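Local coordinates for protein upstream stimulatory factor 1 (Homo sapiens, PDB 1AN4) that binds the symmetrical E-box sequence CACGTG as a basic helix-loop-helix dimer, a homodimer or a heterodimer with USF2, and activates transcription, at residues Ile31-Ser35 with Gly47-Ala52. The protein carries 2 engineered substitutions. Residues are numbered along the deposited sequence; the frame is centred on the assembly and turned at random.
Engineered in segment 31-35: Ser34 (natural residue Cys).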
loop_
_atom_site.group_PDB
_atom_site.type_symbol
_atom_site.label_atom_id
_atom_site.label_comp_id
_atom_site.label_asym_id
_atom_site.label_seq_id
_atom_site.Cartn_x
_atom_site.Cartn_y
_atom_site.Cartn_z
ATOM N N ILE C 31 5.302 12.025 1.268
ATOM C CA ILE C 31 4.741 11.986 2.615
ATOM C C ILE C 31 5.905 11.900 3.595
ATOM O O ILE C 31 6.328 10.805 4.007
ATOM C CB ILE C 31 3.768 10.811 2.820
ATOM C CG1 ILE C 31 2.543 11.001 1.929
ATOM C CG2 ILE C 31 3.360 10.699 4.292
ATOM C CD1 ILE C 31 1.472 10.048 2.232
ATOM N N PRO C 32 6.391 13.078 4.032
ATOM C CA PRO C 32 7.503 13.248 4.965
ATOM C C PRO C 32 7.354 12.224 6.067
ATOM O O PRO C 32 6.525 12.400 6.956
ATOM C CB PRO C 32 7.273 14.659 5.487
ATOM C CG PRO C 32 6.642 15.362 4.327
ATOM C CD PRO C 32 5.635 14.342 3.908
ATOM N N ASP C 33 8.144 11.160 6.003
ATOM C CA ASP C 33 8.051 10.082 6.982
ATOM C C ASP C 33 9.256 9.820 7.919
ATOM O O ASP C 33 10.298 10.461 7.821
ATOM C CB ASP C 33 7.607 8.822 6.227
ATOM C CG ASP C 33 7.866 7.538 6.986
ATOM O OD1 ASP C 33 8.983 6.996 6.842
ATOM O OD2 ASP C 33 6.971 7.076 7.727
ATOM N N SER C 34 9.049 8.885 8.847
ATOM C CA SER C 34 9.993 8.439 9.879
ATOM C C SER C 34 10.994 7.349 9.452
ATOM O O SER C 34 11.501 6.612 10.306
ATOM C CB SER C 34 9.179 7.891 11.081
ATOM O OG SER C 34 8.032 8.689 11.411
ATOM N N SER C 35 11.324 7.262 8.167
ATOM C CA SER C 35 12.255 6.222 7.701
ATOM C C SER C 35 13.774 6.302 8.035
ATOM O O SER C 35 14.614 6.518 7.152
ATOM C CB SER C 35 12.027 5.937 6.213
ATOM O OG SER C 35 10.753 5.342 6.018
ATOM N N GLY C 47 8.189 1.414 6.532
ATOM C CA GLY C 47 8.859 2.278 7.475
ATOM C C GLY C 47 8.305 3.664 7.141
ATOM O O GLY C 47 8.781 4.671 7.675
ATOM N N ILE C 48 7.322 3.695 6.225
ATOM C CA ILE C 48 6.622 4.915 5.781
ATOM C C ILE C 48 5.180 4.833 6.228
ATOM O O ILE C 48 4.743 5.706 6.961
ATOM C CB ILE C 48 6.655 5.177 4.202
ATOM C CG1 ILE C 48 6.773 6.670 3.908
ATOM C CG2 ILE C 48 5.335 4.777 3.501
ATOM C CD1 ILE C 48 5.533 7.439 4.216
ATOM N N LEU C 49 4.481 3.748 5.853
ATOM C CA LEU C 49 3.056 3.545 6.181
ATOM C C LEU C 49 2.783 4.003 7.579
ATOM O O LEU C 49 1.651 4.314 7.966
ATOM C CB LEU C 49 2.657 2.090 6.004
ATOM C CG LEU C 49 1.304 1.675 6.567
ATOM C CD1 LEU C 49 1.491 1.429 8.030
ATOM C CD2 LEU C 49 0.192 2.672 6.256
ATOM N N SER C 50 3.844 3.902 8.347
ATOM C CA SER C 50 3.874 4.351 9.683
ATOM C C SER C 50 3.366 5.786 9.545
ATOM O O SER C 50 2.223 6.081 9.879
ATOM C CB SER C 50 5.324 4.328 10.105
ATOM O OG SER C 50 6.096 3.778 9.047
ATOM N N LYS C 51 4.178 6.661 8.980
ATOM C CA LYS C 51 3.744 8.032 8.832
ATOM C C LYS C 51 2.626 8.199 7.780
ATOM O O LYS C 51 1.514 8.563 8.132
ATOM C CB LYS C 51 4.955 8.945 8.565
ATOM C CG LYS C 51 4.703 10.463 8.666
ATOM C CD LYS C 51 4.224 10.959 10.053
ATOM C CE LYS C 51 3.828 12.450 9.998
ATOM N NZ LYS C 51 3.140 12.881 11.258
ATOM N N ALA C 52 2.911 7.892 6.520
ATOM C CA ALA C 52 1.961 8.028 5.401
ATOM C C ALA C 52 0.579 8.505 5.768
ATOM O O ALA C 52 0.352 9.725 5.888
ATOM C CB ALA C 52 1.864 6.713 4.589
#
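Ile31-Ser35 runs antiparallel to Gly47-Ala52: the CA atoms of Ile31 and Ala52 lie 5.6 Å apart, those of Asp33 and Lys51 5.1 Å, and those of Ser35 and Gly47 5.2 Å. Between these two flanks of one loop, contacts grade from apolar to polar. At the apolar end, the CG2 branch of Ile31 meets CD1 of Ile48 at 3.9 Å, while its CD1 reaches the methyl of Ala52, 4.1 Å from CB. Ile31 also touches Ile56 of helix 53-60, so this patch continues into that helix. Asp33 occupies the middle, its CG anti to the backbone N (chi1 162°), which carries the carboxylate across to the backbone of Ile48-Lys51. There the model places a hydrogen bond from Lys51 N to Asp33 OD2 (3.1 Å), though crowding around both atoms makes its detail doubtful. The side chains of Asp33 and Lys51 run alongside one another with opposite headings, and the lysine carries its NZ onward to a salt bridge with Asp54. At the polar end Ser35 OG sits 2.7 Å from Gly47 O and 2.6 Å from Asp33 OD1, two acceptors competing for one hydroxyl proton. Leu49, turned from Ile31-Ser35, packs on Trp23 of the second subunit. The case illustrates how side-chain contacts can draw together the flanks of the loop joining the two helices of the basic helix-loop-helix fold.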